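Local coordinates for UPF0141 protein yjdB (Campylobacter jejuni subsp. jejuni HB93-13, PDB 4TN0) that probably transfers phosphoethanolamine to cell-surface acceptors in the periplasm through a zinc-binding, alkaline phosphatase-like domain of an enzyme required for polymyxin resistance and motility, at residues A[158-161]-A[162-165]; A[168-172]-A[173-177]; A[200-203]-A[204-208]. All coordinates share one frame; numbering follows the deposited sequence.

Interaction 1. Residues A[158-161]-A[162-165]; sequences GPTY and YKRY
The guanidinium of Arg164 lies with one face over the carbonyl oxygen of Thr160. From there its NH2 reaches the threonine hydroxyl, 3.1 Å from Arg164 NH2 to Thr160 OG1. The bond is bent, and OG1 sits 28° out of the guanidinium plane. The same NH2 also bonds the backbone oxygen of His157, so two acceptors hold the group in place. The backbone carbon of Pro159 lies over one face of the Tyr161 ring, toward its rim. The Tyr162 ring carries CG of Lys163 over one face, toward the rim. The Tyr165 ring has the backbone oxygen of Tyr162 above the centre of one face, and its hydroxyl bonds Asn195. Arg164 gets back to Thr160 because its chain is bent at chi2 (-77°) and chi3 (84°). Lys163 instead runs out extended, and its CD packs against Thr160 CB at 3.8 Å. Two backbone bonds close the turn: Lys163 N to Thr160 O at 3.1 Å, and Arg164 N to Tyr161 O at 3.0 Å. Tyr161 OH bonds Glu229, and the Tyr161 side chain is about 10 Å from the bound zinc. Such i+3 to i bonds mark a short 3-10 turn. It comes after the cis peptide bond before Pro159 and overlaps an inverse gamma turn centred on Thr160.

Interaction 2. Residues A[168-172]-A[173-177]; sequences EFKKF and TPTCD
Charge pairing links Lys170 to Asp177 across the loop. The two side chains come from opposite directions, and Lys170 NZ stands 3.7 Å from Asp177 OD2, a long salt bridge at the surface. Lys170 spans the gap because its chain is fully extended, with CG anti to the backbone N (chi1 -171°).

One side-chain hydrogen bond steadies the acid. Thr175 OG1 donates to Asp177 OD1 at 2.7 Å, on the syn side but 29° out of the carboxylate plane. The other carboxylate oxygen, OD2, is the one facing the lysine.

Van der Waals contacts lie between these groups. Lys170 crosses Thr175 at about a right angle, with Lys170 CE 3.6 Å from Thr175 OG1. The methyl of Thr175 meets the backbone, CG2 lying 3.3 Å from Phe172 O. Thr173 CG2 comes within 4.0 Å of Lys170 O.

Bonds to helix 186-211 fix the backbone. Phe172 N bonds Asn195, Pro174 O bonds Asn191 and Cys176 N bonds Thr192. Cys176 also forms a disulfide with Cys184, just before that helix. This is an irregular surface loop, with an inverse gamma turn at Lys170 and a cis peptide bond before Pro174, tied to the helix that follows it.

Interaction 3. Residues A[200-203]-A[204-208]; sequences TDYL and LSEII
A chi1 of 163° swings the Tyr202 ring away from its own backbone N and along the helix toward Glu206, which bends back at chi2 (-65°). These torsions bring the tyrosine ring and the glutamate chain together one turn apart on helix 186-211. The pair is an i to i+4 contact of an alpha-helix. Glu206 CG lies over one face of the Tyr202 ring, offset toward the rim. Glu206 CG is 3.8 Å from the centroid of the Tyr202 ring, a CH-pi contact, and its nearest ring atom is Tyr202 CZ at 3.5 Å. Beyond it the carboxylate is almost parallel to the ring, with the two planes 11° apart. Phe169 and Tyr46 also meet the Tyr202 ring, Tyr46 edge-to-face.

The regular i+4 to i backbone bonds hold the helix. Leu204 N bonds Thr200 O, Ser205 N bonds Asp201 O, Glu206 N bonds Tyr202 O and Ile207 N bonds Leu203 O. The Asp201 carboxylate is bound outside the helix: OD1 accepts bonds from Thr47 and Asn44. This ties the helix to a loop.

On the buried side Thr200 and Leu204 lie side by side and point the same way. Their methyls meet, Thr200 CG2 to Leu204 CD1 at 3.9 Å. Leu204 also packs on Leu221 and Tyr223 of strand 218-224 and on Ile256 of strand 252-259, so this side of the helix lies against the mixed sheet of the alkaline phosphatase-like fold. Leu203 and Ile207 instead pack on Leu133 of helix 133-139.

Ser205 turns its hydroxyl back onto its own helix. Tyr202 O is gripped twice, by Glu206 N at 2.9 Å and by Ser205 OG at 3.0 Å.

How the interactions relate
The three contacts follow one another along the chain within the same alkaline phosphatase-like domain. Interactions 1 and 2 lie in the long loop between strand 146-152 and helix 186-211, and interaction 3 lies on that helix. The centres of interactions 1 and 2 are about 11 Å apart, and the two touch where Tyr162 meets Asp177 and Tyr165 meets Lys170. Interaction 3 lies about 18 and 19 Å from them, centre to centre. It touches interaction 2 through Phe169 and Tyr202, but not interaction 1. Helix 186-211 is thus the shared support: its earlier turns hold the loop, and 200-208 packs against the central sheet of the zinc-binding domain.

Interaction 1. Residues A[158-161]-A[162-165]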
loop_
_atom_site.group_PDB
_atom_site.type_symbol
_atom_site.label_atom_id
_atom_site.label_comp_id
_atom_site.label_asym_id
_atom_site.label_seq_id
_atom_site.Cartn_x
_atom_site.Cartn_y
_atom_site.Cartn_z
ATOM N N GLY A 158 9.774 1.710 -12.167
ATOM C CA GLY A 158 10.533 2.310 -13.255
ATOM C C GLY A 158 11.775 1.496 -13.545
ATOM O O GLY A 158 12.048 0.515 -12.842
ATOM N N PRO A 159 12.556 1.891 -14.564
ATOM C CA PRO A 159 12.415 3.062 -15.446
ATOM C C PRO A 159 11.418 2.943 -16.612
ATOM O O PRO A 159 11.108 3.965 -17.247
ATOM C CB PRO A 159 13.831 3.231 -15.990
ATOM C CG PRO A 159 14.347 1.834 -16.043
ATOM C CD PRO A 159 13.813 1.162 -14.815
ATOM N N THR A 160 10.894 1.745 -16.871
ATOM C CA THR A 160 9.924 1.556 -17.956
ATOM C C THR A 160 8.488 1.885 -17.523
ATOM O O THR A 160 7.592 1.031 -17.644
ATOM C CB THR A 160 9.916 0.107 -18.485
ATOM O OG1 THR A 160 9.659 -0.790 -17.403
ATOM C CG2 THR A 160 11.233 -0.246 -19.163
ATOM N N TYR A 161 8.274 3.104 -17.027
ATOM C CA TYR A 161 6.966 3.539 -16.556
ATOM C C TYR A 161 5.829 3.341 -17.553
ATOM O O TYR A 161 4.719 2.961 -17.177
ATOM C CB TYR A 161 7.002 5.017 -16.185
ATOM C CG TYR A 161 8.075 5.409 -15.206
ATOM C CD1 TYR A 161 7.969 5.041 -13.873
ATOM C CD2 TYR A 161 9.152 6.212 -15.589
ATOM C CE1 TYR A 161 8.935 5.404 -12.950
ATOM C CE2 TYR A 161 10.134 6.589 -14.672
ATOM C CZ TYR A 161 10.010 6.186 -13.341
ATOM O OH TYR A 161 10.946 6.529 -12.389
ATOM N N TYR A 162 6.109 3.608 -18.823
ATOM C CA TYR A 162 5.088 3.586 -19.870
ATOM C C TYR A 162 4.513 2.188 -20.062
ATOM O O TYR A 162 3.487 2.028 -20.709
ATOM C CB TYR A 162 5.671 4.106 -21.192
ATOM C CG TYR A 162 6.672 3.166 -21.796
ATOM C CD1 TYR A 162 7.987 3.162 -21.369
ATOM C CD2 TYR A 162 6.302 2.273 -22.799
ATOM C CE1 TYR A 162 8.913 2.294 -21.914
ATOM C CE2 TYR A 162 7.223 1.397 -23.353
ATOM C CZ TYR A 162 8.525 1.413 -22.911
ATOM O OH TYR A 162 9.450 0.551 -23.452
ATOM N N LYS A 163 5.175 1.178 -19.501
ATOM C CA LYS A 163 4.702 -0.195 -19.643
ATOM C C LYS A 163 3.745 -0.599 -18.526
ATOM O O LYS A 163 3.252 -1.712 -18.518
ATOM C CB LYS A 163 5.869 -1.183 -19.647
ATOM C CG LYS A 163 6.745 -1.214 -20.911
ATOM C CD LYS A 163 7.873 -2.204 -20.645
ATOM C CE LYS A 163 8.636 -2.650 -21.850
ATOM N NZ LYS A 163 9.678 -3.612 -21.344
ATOM N N ARG A 164 3.490 0.293 -17.579
ATOM C CA ARG A 164 2.717 -0.082 -16.388
ATOM C C ARG A 164 1.208 0.012 -16.622
ATOM O O ARG A 164 0.424 -0.599 -15.904
ATOM C CB ARG A 164 3.109 0.811 -15.194
ATOM C CG ARG A 164 4.601 0.776 -14.808
ATOM C CD ARG A 164 4.980 -0.480 -14.034
ATOM N NE ARG A 164 5.264 -1.622 -14.893
ATOM C CZ ARG A 164 6.447 -1.903 -15.431
ATOM N NH1 ARG A 164 6.572 -2.981 -16.202
ATOM N NH2 ARG A 164 7.504 -1.125 -15.196
ATOM N N TYR A 165 0.804 0.768 -17.634
ATOM C CA TYR A 165 -0.613 0.989 -17.875
ATOM C C TYR A 165 -0.996 0.684 -19.318
ATOM O O TYR A 165 -0.177 0.834 -20.222
ATOM C CB TYR A 165 -0.997 2.420 -17.533
ATOM C CG TYR A 165 -0.148 3.469 -18.212
ATOM C CD1 TYR A 165 0.947 4.025 -17.560
ATOM C CD2 TYR A 165 -0.449 3.915 -19.499
ATOM C CE1 TYR A 165 1.724 4.977 -18.163
ATOM C CE2 TYR A 165 0.318 4.879 -20.115
ATOM C CZ TYR A 165 1.409 5.403 -19.441
ATOM O OH TYR A 165 2.176 6.362 -20.030
#

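Interaction 2. Residues A[168-172]-A[173-177]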
loop_
_atom_site.group_PDB
_atom_site.type_symbol
_atom_site.label_atom_id
_atom_site.label_comp_id
_atom_site.label_asym_id
_atom_site.label_seq_id
_atom_site.Cartn_x
_atom_site.Cartn_y
_atom_site.Cartn_z
ATOM N N GLU A 168 -5.638 2.608 -22.629
ATOM C CA GLU A 168 -6.857 3.265 -22.187
ATOM C C GLU A 168 -6.600 4.265 -21.054
ATOM O O GLU A 168 -7.451 5.123 -20.783
ATOM C CB GLU A 168 -7.882 2.210 -21.734
ATOM C CG GLU A 168 -8.337 1.241 -22.857
ATOM C CD GLU A 168 -7.375 0.059 -23.092
ATOM O OE1 GLU A 168 -6.462 -0.146 -22.272
ATOM O OE2 GLU A 168 -7.538 -0.680 -24.086
ATOM N N PHE A 169 -5.414 4.204 -20.433
ATOM C CA PHE A 169 -5.076 5.130 -19.335
ATOM C C PHE A 169 -3.863 6.001 -19.656
ATOM O O PHE A 169 -3.270 6.605 -18.767
ATOM C CB PHE A 169 -4.864 4.355 -18.025
ATOM C CG PHE A 169 -6.124 3.704 -17.514
ATOM C CD1 PHE A 169 -7.091 4.451 -16.858
ATOM C CD2 PHE A 169 -6.367 2.362 -17.746
ATOM C CE1 PHE A 169 -8.269 3.865 -16.417
ATOM C CE2 PHE A 169 -7.538 1.770 -17.311
ATOM C CZ PHE A 169 -8.489 2.522 -16.647
ATOM N N LYS A 170 -3.512 6.075 -20.935
ATOM C CA LYS A 170 -2.535 7.037 -21.436
ATOM C C LYS A 170 -3.255 8.364 -21.556
ATOM O O LYS A 170 -3.428 8.878 -22.644
ATOM C CB LYS A 170 -1.975 6.577 -22.796
ATOM C CG LYS A 170 -0.773 7.358 -23.367
ATOM C CD LYS A 170 -0.225 6.687 -24.656
ATOM C CE LYS A 170 0.878 7.527 -25.281
ATOM N NZ LYS A 170 1.615 6.842 -26.388
ATOM N N LYS A 171 -3.687 8.915 -20.430
ATOM C CA LYS A 171 -4.571 10.075 -20.446
ATOM C C LYS A 171 -3.796 11.384 -20.460
ATOM O O LYS A 171 -4.301 12.396 -20.940
ATOM C CB LYS A 171 -5.543 10.009 -19.253
ATOM C CG LYS A 171 -6.639 11.084 -19.217
ATOM C CD LYS A 171 -7.855 10.581 -18.425
ATOM C CE LYS A 171 -8.710 11.709 -17.845
ATOM N NZ LYS A 171 -9.628 11.208 -16.777
ATOM N N PHE A 172 -2.575 11.369 -19.929
ATOM C CA PHE A 172 -1.738 12.571 -19.871
ATOM C C PHE A 172 -0.611 12.509 -20.920
ATOM O O PHE A 172 0.173 11.557 -20.942
ATOM C CB PHE A 172 -1.176 12.750 -18.461
ATOM C CG PHE A 172 -2.221 12.659 -17.373
ATOM C CD1 PHE A 172 -3.361 13.446 -17.423
ATOM C CD2 PHE A 172 -2.058 11.789 -16.298
ATOM C CE1 PHE A 172 -4.325 13.373 -16.422
ATOM C CE2 PHE A 172 -3.022 11.706 -15.286
ATOM C CZ PHE A 172 -4.155 12.497 -15.346
ATOM N N THR A 173 -0.562 13.504 -21.810
ATOM C CA THR A 173 0.349 13.473 -22.963
ATOM C C THR A 173 1.031 14.833 -23.212
ATOM O O THR A 173 0.467 15.875 -22.893
ATOM C CB THR A 173 -0.405 13.030 -24.262
ATOM O OG1 THR A 173 -1.517 13.900 -24.474
ATOM C CG2 THR A 173 -0.915 11.569 -24.153
ATOM N N PRO A 174 2.225 14.840 -23.836
ATOM C CA PRO A 174 2.984 13.705 -24.391
ATOM C C PRO A 174 3.600 12.827 -23.291
ATOM O O PRO A 174 3.560 13.229 -22.138
ATOM C CB PRO A 174 4.065 14.382 -25.225
ATOM C CG PRO A 174 4.287 15.721 -24.533
ATOM C CD PRO A 174 2.933 16.129 -24.008
ATOM N N THR A 175 4.120 11.656 -23.658
ATOM C CA THR A 175 4.691 10.704 -22.728
ATOM C C THR A 175 6.147 10.347 -23.045
ATOM O O THR A 175 6.678 10.673 -24.110
ATOM C CB THR A 175 3.867 9.381 -22.715
ATOM O OG1 THR A 175 3.983 8.720 -23.983
ATOM C CG2 THR A 175 2.400 9.651 -22.394
ATOM N N CYS A 176 6.781 9.644 -22.117
ATOM C CA CYS A 176 8.170 9.226 -22.251
ATOM C C CYS A 176 8.197 7.716 -22.396
ATOM O O CYS A 176 8.157 7.005 -21.396
ATOM C CB CYS A 176 8.975 9.685 -21.027
ATOM S SG CYS A 176 10.683 9.131 -20.879
ATOM N N ASP A 177 8.228 7.219 -23.634
ATOM C CA ASP A 177 8.058 5.781 -23.878
ATOM C C ASP A 177 9.418 5.110 -24.057
ATOM O O ASP A 177 9.686 4.434 -25.049
ATOM C CB ASP A 177 7.151 5.543 -25.098
ATOM C CG ASP A 177 5.777 6.220 -24.958
ATOM O OD1 ASP A 177 5.250 6.358 -23.838
ATOM O OD2 ASP A 177 5.251 6.709 -25.977
#

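Interaction 3. Residues A[200-203]-A[204-208]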
loop_
_atom_site.group_PDB
_atom_site.type_symbol
_atom_site.label_atom_id
_atom_site.label_comp_id
_atom_site.label_asym_id
_atom_site.label_seq_id
_atom_site.Cartn_x
_atom_site.Cartn_y
_atom_site.Cartn_z
ATOM N N THR A 200 -3.354 2.998 -11.322
ATOM C CA THR A 200 -3.446 2.477 -9.966
ATOM C C THR A 200 -4.686 3.041 -9.271
ATOM O O THR A 200 -5.380 2.313 -8.565
ATOM C CB THR A 200 -2.184 2.797 -9.146
ATOM O OG1 THR A 200 -1.107 1.988 -9.626
ATOM C CG2 THR A 200 -2.403 2.479 -7.669
ATOM N N ASP A 201 -4.985 4.319 -9.484
ATOM C CA ASP A 201 -6.175 4.906 -8.879
ATOM C C ASP A 201 -7.457 4.180 -9.348
ATOM O O ASP A 201 -8.311 3.811 -8.532
ATOM C CB ASP A 201 -6.249 6.394 -9.197
ATOM C CG ASP A 201 -7.189 7.145 -8.261
ATOM O OD1 ASP A 201 -6.767 7.479 -7.132
ATOM O OD2 ASP A 201 -8.338 7.425 -8.657
ATOM N N TYR A 202 -7.564 3.941 -10.654
ATOM C CA TYR A 202 -8.705 3.229 -11.233
ATOM C C TYR A 202 -8.880 1.850 -10.621
ATOM O O TYR A 202 -9.991 1.450 -10.261
ATOM C CB TYR A 202 -8.538 3.115 -12.755
ATOM C CG TYR A 202 -9.412 2.074 -13.440
ATOM C CD1 TYR A 202 -8.912 0.813 -13.748
ATOM C CD2 TYR A 202 -10.725 2.361 -13.796
ATOM C CE1 TYR A 202 -9.701 -0.136 -14.374
ATOM C CE2 TYR A 202 -11.523 1.418 -14.415
ATOM C CZ TYR A 202 -11.009 0.172 -14.706
ATOM O OH TYR A 202 -11.801 -0.766 -15.347
ATOM N N LEU A 203 -7.779 1.120 -10.516
ATOM C CA LEU A 203 -7.805 -0.219 -9.952
ATOM C C LEU A 203 -8.269 -0.197 -8.499
ATOM O O LEU A 203 -8.920 -1.143 -8.025
ATOM C CB LEU A 203 -6.435 -0.856 -10.054
ATOM C CG LEU A 203 -5.978 -1.239 -11.452
ATOM C CD1 LEU A 203 -4.683 -1.989 -11.328
ATOM C CD2 LEU A 203 -7.035 -2.078 -12.193
ATOM N N LEU A 204 -7.911 0.861 -7.780
ATOM C CA LEU A 204 -8.419 1.013 -6.421
ATOM C C LEU A 204 -9.932 1.135 -6.432
ATOM O O LEU A 204 -10.608 0.427 -5.692
ATOM C CB LEU A 204 -7.779 2.218 -5.712
ATOM C CG LEU A 204 -6.520 1.964 -4.874
ATOM C CD1 LEU A 204 -5.447 1.186 -5.597
ATOM C CD2 LEU A 204 -5.986 3.262 -4.263
ATOM N N SER A 205 -10.480 1.984 -7.291
ATOM C CA SER A 205 -11.925 2.165 -7.265
ATOM C C SER A 205 -12.644 0.912 -7.790
ATOM O O SER A 205 -13.767 0.643 -7.384
ATOM C CB SER A 205 -12.337 3.429 -8.031
ATOM O OG SER A 205 -12.320 3.229 -9.424
ATOM N N GLU A 206 -12.003 0.138 -8.662
ATOM C CA GLU A 206 -12.540 -1.164 -9.071
ATOM C C GLU A 206 -12.575 -2.136 -7.900
ATOM O O GLU A 206 -13.455 -2.994 -7.819
ATOM C CB GLU A 206 -11.730 -1.758 -10.217
ATOM C CG GLU A 206 -12.008 -1.101 -11.565
ATOM C CD GLU A 206 -13.431 -1.318 -12.077
ATOM O OE1 GLU A 206 -13.766 -2.479 -12.395
ATOM O OE2 GLU A 206 -14.195 -0.329 -12.185
ATOM N N ILE A 207 -11.597 -2.017 -7.010
ATOM C CA ILE A 207 -11.568 -2.836 -5.803
ATOM C C ILE A 207 -12.718 -2.430 -4.885
ATOM O O ILE A 207 -13.458 -3.277 -4.404
ATOM C CB ILE A 207 -10.214 -2.707 -5.073
ATOM C CG1 ILE A 207 -9.178 -3.590 -5.768
ATOM C CG2 ILE A 207 -10.328 -3.114 -3.587
ATOM C CD1 ILE A 207 -7.767 -3.316 -5.319
ATOM N N ILE A 208 -12.878 -1.125 -4.684
ATOM C CA ILE A 208 -13.994 -0.582 -3.926
ATOM C C ILE A 208 -15.319 -1.040 -4.538
ATOM O O ILE A 208 -16.256 -1.414 -3.829
ATOM C CB ILE A 208 -13.943 0.970 -3.902
ATOM C CG1 ILE A 208 -12.749 1.466 -3.091
ATOM C CG2 ILE A 208 -15.207 1.565 -3.324
ATOM C CD1 ILE A 208 -12.685 2.964 -2.982
#